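Local coordinates for penicillin-binding protein 2B (Streptococcus pneumoniae, PDB 2WAD) that probably cross-links adjacent glycan strands of peptidoglycan as a transpeptidase in peripheral cell-wall synthesis, and binds penicillin, at residues I96-I106 and K173-L181; I434-Y442 and A582-Q590. All coordinates share one frame; numbering follows the deposited sequence.

Interaction 1 (I96-I106 and K173-L181); sequences IAKKLLTYVSI and KEIYLFSQL. Unlike the reference sequence in segment 96-106: Ile96 (reference Thr).
Ala97 presses its methyl group into helix 173-181 as a knob into a hole formed by Glu174, Leu177, Phe178 and Leu181. Ala97 CB lies 3.8 Å from Leu177 CB. Leu181 CD1 closes one end, 3.9 Å from Ile96 CG2.

Leu177 projects the other way, toward 96-106, and crosses both Leu100 and Leu101 at about a right angle. With CG anti to the carbonyl carbon (chi1 -77°) and chi2 170°, CD1 meets Leu101 and CD2 meets Leu100 and Ile106. Leu177 CD1 lies 3.8 Å from Leu101 CB, and Leu177 CD2 lies 4.1 Å from Ile106 CD1. Leu101 CD2 also rests on Lys173 CB, the side chains again crossed.

Beyond the helix, Ile106 lies obliquely against the Tyr176 ring, its CG2 3.6 Å from CD2 of that tyrosine. Toward the solvent, Lys98 and Glu174 run side by side in the same direction. Lys98 CB meets Glu174 OE1, while Glu174 OE2 is hydrogen-bonded to Tyr119.

No hydrogen bond joins the segments; aliphatic groups make most contacts. The short helix axes approach to 8.5 Å at 123°. This is knob-into-hole packing between two helices of the PBP dimerisation domain family, remote from the inferred active site.

Interaction 2 (I434-Y442 and A582-Q590); sequences ITAVEALEY and AILHQGFYQ. Unlike the reference sequence in segment 434-442: Glu438 (reference Gln). Unlike the reference sequence in segment 582-590: Ala582 (reference Ser).
Glu441 OE2 is held by a hydrogen bond with Thr599 OG1, while the rest of the Glu441 side chain lies over Gln590. Its CG is anti to the backbone N (chi1 179°) and the chain is extended beyond it, which carries the carboxylate alongside Gln590. There Glu441 CG lies 3.6 Å from Gln590 O, and Glu441 OE1 lies 3.6 Å from Gln590 CB. The two side chains meet with carboxylate and amide planes almost perpendicular.

Val437 is the knob of this contact. It sits among Ile583, Gln586, Gly587 and Gln590. Its two methyls divide the work: Val437 CG2 meets Ile583 CG2 at 3.8 Å, and Val437 CG1 lies against Gln586 CG and the Gln590 side chain. Val437 crosses both Ile583 and Gln590 at about a right angle. Gly587 has no side chain, and its CA comes within 4.2 Å of Val437 CA. The short axes can therefore approach to 7.7 Å, at 35° to each other. On the other flank, Leu440 CD1 meets Leu584 CD2 at 4.0 Å, and Leu440 CD2 reaches the edge of the Phe588 ring.

Thr435 and Glu438 start helix 436-442 with a capping box. Thr435 N donates to Glu438 OE1 at 3.1 Å, and Glu438 N donates to Thr435 OG1.

Both helices belong to the transpeptidase domain. Leu440, Leu584 and Phe588 all pack on helix 389-398, and the Leu440 side chain is about 8 Å from that of Ser386, the inferred acyl-ester nucleophile. Phe588 also touches Ser613 and Lys615 of strand 613-616, while Ala436 leans on Tyr447 of helix 445-455.

Overall arrangement
The two contacts lie on opposite sides of the chain's centre, their own centres about 76 Å apart and their nearest atoms about 58 Å apart. They come in series along the chain: interaction 1 is complete before interaction 2 begins. Interaction 1 joins helices 90-100 and 169-182 in the dimerisation region. Interaction 2 joins helices 436-442 and 578-593 in the transpeptidase domain. They share no helix, strand or sheet. Only interaction 2 lies near the inferred active-site serine, Ser386. Each contact thus belongs to one end of an elongated protein, with the inferred active site at the end that holds interaction 2.

Interaction 1 (I96-I106 and K173-L181)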
# COMPACT_ATOMS: atom_id res chain seq x y z
N ILE A 96 -40.41 21.81 -5.31
CA ILE A 96 -39.96 20.53 -5.85
C ILE A 96 -39.66 19.49 -4.76
O ILE A 96 -39.95 18.29 -4.93
CB ILE A 96 -38.77 20.73 -6.80
CG1 ILE A 96 -39.23 21.46 -8.06
CG2 ILE A 96 -38.08 19.41 -7.16
CD1 ILE A 96 -38.05 21.96 -8.88
N ALA A 97 -39.07 19.95 -3.65
CA ALA A 97 -38.70 19.04 -2.56
C ALA A 97 -39.94 18.38 -1.99
O ALA A 97 -39.95 17.17 -1.82
CB ALA A 97 -37.96 19.79 -1.46
N LYS A 98 -40.99 19.16 -1.73
CA LYS A 98 -42.20 18.64 -1.09
C LYS A 98 -43.20 17.89 -1.98
O LYS A 98 -43.98 17.10 -1.45
CB LYS A 98 -42.90 19.72 -0.26
CG LYS A 98 -43.60 20.77 -1.06
CD LYS A 98 -43.54 22.08 -0.31
CE LYS A 98 -44.90 22.53 0.14
NZ LYS A 98 -45.22 23.89 -0.43
N LYS A 99 -43.18 18.14 -3.29
CA LYS A 99 -43.81 17.22 -4.25
C LYS A 99 -43.08 15.86 -4.23
O LYS A 99 -43.68 14.80 -4.38
CB LYS A 99 -43.77 17.77 -5.68
CG LYS A 99 -44.80 18.83 -6.02
CD LYS A 99 -46.13 18.21 -6.44
CE LYS A 99 -46.18 17.89 -7.92
NZ LYS A 99 -47.60 17.55 -8.28
N LEU A 100 -41.76 15.91 -4.06
CA LEU A 100 -40.95 14.70 -4.08
C LEU A 100 -41.15 13.86 -2.83
O LEU A 100 -41.08 12.63 -2.86
CB LEU A 100 -39.46 15.04 -4.24
CG LEU A 100 -38.56 13.82 -4.42
CD1 LEU A 100 -39.00 13.05 -5.65
CD2 LEU A 100 -37.08 14.20 -4.53
N LEU A 101 -41.38 14.52 -1.70
CA LEU A 101 -41.53 13.80 -0.44
C LEU A 101 -42.73 12.86 -0.48
O LEU A 101 -42.77 11.87 0.25
CB LEU A 101 -41.66 14.78 0.74
CG LEU A 101 -41.67 14.12 2.12
CD1 LEU A 101 -40.51 13.14 2.28
CD2 LEU A 101 -41.69 15.19 3.21
N THR A 102 -43.72 13.15 -1.32
CA THR A 102 -44.86 12.25 -1.44
C THR A 102 -44.43 10.88 -1.97
O THR A 102 -45.08 9.88 -1.68
CB THR A 102 -46.01 12.87 -2.27
OG1 THR A 102 -45.50 13.30 -3.53
CG2 THR A 102 -46.58 14.09 -1.58
N TYR A 103 -43.31 10.83 -2.70
CA TYR A 103 -42.92 9.62 -3.41
C TYR A 103 -41.75 8.86 -2.77
O TYR A 103 -41.53 7.70 -3.09
CB TYR A 103 -42.70 9.90 -4.91
CG TYR A 103 -43.95 10.45 -5.60
CD1 TYR A 103 -45.04 9.62 -5.85
CD2 TYR A 103 -44.05 11.78 -5.98
CE1 TYR A 103 -46.18 10.09 -6.46
CE2 TYR A 103 -45.21 12.27 -6.59
CZ TYR A 103 -46.26 11.41 -6.84
OH TYR A 103 -47.44 11.82 -7.42
N VAL A 104 -41.02 9.50 -1.86
CA VAL A 104 -39.85 8.87 -1.28
C VAL A 104 -39.98 8.90 0.24
O VAL A 104 -40.83 9.60 0.80
CB VAL A 104 -38.52 9.59 -1.65
CG1 VAL A 104 -38.32 9.65 -3.17
CG2 VAL A 104 -38.45 10.98 -1.01
N SER A 105 -39.08 8.14 0.87
CA SER A 105 -38.99 8.02 2.31
C SER A 105 -37.68 8.63 2.81
O SER A 105 -36.59 8.29 2.34
CB SER A 105 -39.02 6.54 2.73
OG SER A 105 -40.34 6.17 3.09
N ILE A 106 -37.82 9.51 3.80
CA ILE A 106 -36.71 10.15 4.48
C ILE A 106 -36.90 9.87 5.97
O ILE A 106 -37.67 10.54 6.65
CB ILE A 106 -36.71 11.68 4.24
CG1 ILE A 106 -36.49 12.01 2.76
CG2 ILE A 106 -35.69 12.40 5.12
CD1 ILE A 106 -35.34 11.26 2.11
N LYS A 173 -37.96 16.75 6.93
CA LYS A 173 -37.77 15.86 5.79
C LYS A 173 -37.75 16.65 4.50
O LYS A 173 -36.98 16.34 3.60
CB LYS A 173 -38.88 14.81 5.73
CG LYS A 173 -38.92 13.85 6.91
CD LYS A 173 -40.07 12.87 6.73
CE LYS A 173 -39.93 11.68 7.66
NZ LYS A 173 -41.03 10.72 7.39
N GLU A 174 -38.59 17.68 4.41
CA GLU A 174 -38.51 18.53 3.24
C GLU A 174 -37.24 19.36 3.30
O GLU A 174 -36.57 19.55 2.28
CB GLU A 174 -39.79 19.33 3.01
CG GLU A 174 -39.98 20.55 3.87
CD GLU A 174 -41.29 21.26 3.58
OE1 GLU A 174 -42.24 20.62 3.06
OE2 GLU A 174 -41.37 22.46 3.88
N ILE A 175 -36.85 19.78 4.50
CA ILE A 175 -35.60 20.51 4.64
C ILE A 175 -34.43 19.68 4.17
O ILE A 175 -33.52 20.16 3.48
CB ILE A 175 -35.34 21.00 6.07
CG1 ILE A 175 -36.47 21.92 6.52
CG2 ILE A 175 -34.01 21.75 6.12
CD1 ILE A 175 -36.24 22.52 7.89
N TYR A 176 -34.46 18.40 4.51
CA TYR A 176 -33.45 17.46 4.01
C TYR A 176 -33.39 17.38 2.49
O TYR A 176 -32.31 17.44 1.90
CB TYR A 176 -33.67 16.08 4.62
CG TYR A 176 -32.66 15.05 4.14
CD1 TYR A 176 -31.34 15.11 4.55
CD2 TYR A 176 -33.04 14.04 3.27
CE1 TYR A 176 -30.41 14.17 4.12
CE2 TYR A 176 -32.14 13.11 2.82
CZ TYR A 176 -30.83 13.17 3.25
OH TYR A 176 -29.95 12.22 2.79
N LEU A 177 -34.54 17.21 1.85
CA LEU A 177 -34.66 17.15 0.40
C LEU A 177 -34.18 18.41 -0.31
O LEU A 177 -33.35 18.32 -1.22
CB LEU A 177 -36.10 16.79 -0.02
CG LEU A 177 -36.42 15.30 0.17
CD1 LEU A 177 -37.90 15.01 -0.01
CD2 LEU A 177 -35.57 14.33 -0.66
N PHE A 178 -34.70 19.57 0.10
CA PHE A 178 -34.16 20.87 -0.31
C PHE A 178 -32.62 20.93 -0.31
O PHE A 178 -32.02 21.26 -1.34
CB PHE A 178 -34.73 21.94 0.61
CG PHE A 178 -34.25 23.33 0.31
CD1 PHE A 178 -35.02 24.19 -0.44
CD2 PHE A 178 -33.04 23.79 0.82
CE1 PHE A 178 -34.60 25.47 -0.72
CE2 PHE A 178 -32.61 25.08 0.55
CZ PHE A 178 -33.39 25.92 -0.22
N SER A 179 -32.00 20.59 0.81
CA SER A 179 -30.54 20.65 0.92
C SER A 179 -29.88 19.87 -0.23
O SER A 179 -28.95 20.35 -0.88
CB SER A 179 -30.05 20.14 2.29
OG SER A 179 -30.90 20.56 3.34
N GLN A 180 -30.40 18.68 -0.50
CA GLN A 180 -29.93 17.88 -1.62
C GLN A 180 -30.06 18.63 -2.96
O GLN A 180 -29.11 18.65 -3.73
CB GLN A 180 -30.75 16.58 -1.69
CG GLN A 180 -30.62 15.69 -0.46
CD GLN A 180 -29.31 14.96 -0.44
OE1 GLN A 180 -28.98 14.22 -1.38
NE2 GLN A 180 -28.53 15.18 0.61
N LEU A 181 -31.22 19.22 -3.23
CA LEU A 181 -31.42 19.94 -4.50
C LEU A 181 -30.53 21.18 -4.59
O LEU A 181 -29.87 21.41 -5.61
CB LEU A 181 -32.89 20.31 -4.72
CG LEU A 181 -33.93 19.18 -4.60
CD1 LEU A 181 -35.30 19.76 -4.49
CD2 LEU A 181 -33.85 18.19 -5.75

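Interaction 2 (I434-Y442 and A582-Q590)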
# COMPACT_ATOMS: atom_id res chain seq x y z
N ILE A 434 38.63 -17.88 8.62
CA ILE A 434 37.36 -17.84 7.90
C ILE A 434 37.40 -16.75 6.82
O ILE A 434 37.76 -15.60 7.09
CB ILE A 434 36.18 -17.68 8.91
CG1 ILE A 434 34.85 -18.05 8.26
CG2 ILE A 434 36.08 -16.27 9.50
CD1 ILE A 434 33.69 -18.10 9.25
N THR A 435 37.07 -17.11 5.58
CA THR A 435 36.92 -16.17 4.47
C THR A 435 35.54 -15.51 4.46
O THR A 435 34.67 -15.81 5.28
CB THR A 435 37.09 -16.87 3.11
OG1 THR A 435 36.03 -17.82 2.90
CG2 THR A 435 38.47 -17.55 2.97
N ALA A 436 35.33 -14.61 3.51
CA ALA A 436 34.06 -13.87 3.47
C ALA A 436 32.93 -14.82 3.05
O ALA A 436 31.84 -14.79 3.62
CB ALA A 436 34.18 -12.67 2.55
N VAL A 437 33.24 -15.70 2.11
CA VAL A 437 32.32 -16.73 1.63
C VAL A 437 31.87 -17.63 2.78
O VAL A 437 30.69 -17.90 2.92
CB VAL A 437 32.98 -17.58 0.53
CG1 VAL A 437 32.07 -18.75 0.10
CG2 VAL A 437 33.40 -16.73 -0.68
N GLU A 438 32.83 -18.03 3.63
CA GLU A 438 32.61 -18.96 4.73
C GLU A 438 31.91 -18.28 5.88
O GLU A 438 31.07 -18.90 6.56
CB GLU A 438 33.94 -19.56 5.23
CG GLU A 438 34.57 -20.66 4.34
CD GLU A 438 36.08 -20.85 4.60
OE1 GLU A 438 36.63 -20.16 5.49
OE2 GLU A 438 36.73 -21.66 3.93
N ALA A 439 32.26 -17.01 6.11
CA ALA A 439 31.49 -16.17 7.01
C ALA A 439 30.00 -16.18 6.70
O ALA A 439 29.16 -16.24 7.60
CB ALA A 439 32.02 -14.73 7.05
N LEU A 440 29.65 -16.11 5.43
CA LEU A 440 28.24 -16.19 5.06
C LEU A 440 27.70 -17.61 5.23
O LEU A 440 26.62 -17.81 5.80
CB LEU A 440 28.04 -15.66 3.63
CG LEU A 440 28.17 -14.13 3.47
CD1 LEU A 440 28.20 -13.68 2.02
CD2 LEU A 440 27.05 -13.38 4.17
N GLU A 441 28.49 -18.59 4.79
CA GLU A 441 28.10 -20.01 4.88
C GLU A 441 27.77 -20.45 6.30
O GLU A 441 26.76 -21.14 6.51
CB GLU A 441 29.15 -20.94 4.26
CG GLU A 441 28.81 -22.43 4.35
CD GLU A 441 29.87 -23.33 3.70
OE1 GLU A 441 30.86 -22.81 3.14
OE2 GLU A 441 29.70 -24.57 3.73
N TYR A 442 28.59 -20.00 7.26
CA TYR A 442 28.46 -20.36 8.67
C TYR A 442 27.68 -19.37 9.53
O TYR A 442 27.34 -19.66 10.69
CB TYR A 442 29.84 -20.52 9.32
CG TYR A 442 30.83 -21.37 8.57
CD1 TYR A 442 30.42 -22.34 7.66
CD2 TYR A 442 32.19 -21.20 8.78
CE1 TYR A 442 31.35 -23.11 6.97
CE2 TYR A 442 33.13 -21.97 8.11
CZ TYR A 442 32.71 -22.92 7.20
OH TYR A 442 33.67 -23.66 6.53
N ALA A 582 30.35 -11.17 -6.68
CA ALA A 582 30.52 -12.58 -7.00
C ALA A 582 30.87 -13.35 -5.72
O ALA A 582 30.47 -14.50 -5.54
CB ALA A 582 31.58 -12.77 -8.10
N ILE A 583 31.57 -12.70 -4.79
CA ILE A 583 31.83 -13.30 -3.49
C ILE A 583 30.54 -13.47 -2.69
O ILE A 583 30.31 -14.52 -2.12
CB ILE A 583 32.91 -12.54 -2.74
CG1 ILE A 583 34.25 -12.78 -3.44
CG2 ILE A 583 33.04 -13.03 -1.29
CD1 ILE A 583 35.24 -11.61 -3.32
N LEU A 584 29.66 -12.47 -2.68
CA LEU A 584 28.38 -12.63 -1.99
C LEU A 584 27.59 -13.79 -2.59
O LEU A 584 27.04 -14.58 -1.83
CB LEU A 584 27.54 -11.35 -2.06
CG LEU A 584 28.16 -10.07 -1.47
CD1 LEU A 584 27.15 -8.91 -1.57
CD2 LEU A 584 28.71 -10.24 -0.03
N HIS A 585 27.50 -13.87 -3.92
CA HIS A 585 26.83 -14.96 -4.63
C HIS A 585 27.38 -16.36 -4.30
O HIS A 585 26.61 -17.33 -4.24
CB HIS A 585 26.91 -14.72 -6.15
CG HIS A 585 25.98 -13.66 -6.66
ND1 HIS A 585 25.81 -13.40 -8.00
CD2 HIS A 585 25.14 -12.81 -6.01
CE1 HIS A 585 24.92 -12.44 -8.16
NE2 HIS A 585 24.50 -12.06 -6.96
N GLN A 586 28.68 -16.48 -4.07
CA GLN A 586 29.29 -17.76 -3.71
C GLN A 586 28.95 -18.09 -2.25
O GLN A 586 28.68 -19.25 -1.93
CB GLN A 586 30.82 -17.74 -3.93
CG GLN A 586 31.57 -19.06 -3.71
CD GLN A 586 31.21 -20.17 -4.71
OE1 GLN A 586 30.82 -19.90 -5.84
NE2 GLN A 586 31.34 -21.42 -4.28
N GLY A 587 28.93 -17.09 -1.38
CA GLY A 587 28.50 -17.34 -0.01
C GLY A 587 27.07 -17.82 0.11
O GLY A 587 26.79 -18.79 0.81
N PHE A 588 26.14 -17.15 -0.56
CA PHE A 588 24.73 -17.56 -0.55
C PHE A 588 24.56 -18.94 -1.19
O PHE A 588 23.63 -19.69 -0.88
CB PHE A 588 23.81 -16.55 -1.27
CG PHE A 588 23.40 -15.37 -0.41
CD1 PHE A 588 24.27 -14.81 0.51
CD2 PHE A 588 22.13 -14.82 -0.53
CE1 PHE A 588 23.91 -13.71 1.29
CE2 PHE A 588 21.74 -13.73 0.27
CZ PHE A 588 22.65 -13.18 1.17
N TYR A 589 25.44 -19.28 -2.11
CA TYR A 589 25.34 -20.57 -2.78
C TYR A 589 25.79 -21.70 -1.85
O TYR A 589 25.15 -22.74 -1.79
CB TYR A 589 26.15 -20.60 -4.08
CG TYR A 589 26.15 -21.98 -4.73
CD1 TYR A 589 25.13 -22.37 -5.59
CD2 TYR A 589 27.17 -22.89 -4.47
CE1 TYR A 589 25.12 -23.62 -6.17
CE2 TYR A 589 27.18 -24.14 -5.05
CZ TYR A 589 26.16 -24.49 -5.91
OH TYR A 589 26.13 -25.72 -6.51
N GLN A 590 26.88 -21.47 -1.12
CA GLN A 590 27.41 -22.42 -0.15
C GLN A 590 26.56 -22.56 1.12
O GLN A 590 26.62 -23.58 1.80
CB GLN A 590 28.88 -22.08 0.17
CG GLN A 590 29.86 -22.29 -1.02
CD GLN A 590 31.35 -22.18 -0.67
OE1 GLN A 590 31.77 -22.28 0.49
NE2 GLN A 590 32.16 -21.96 -1.70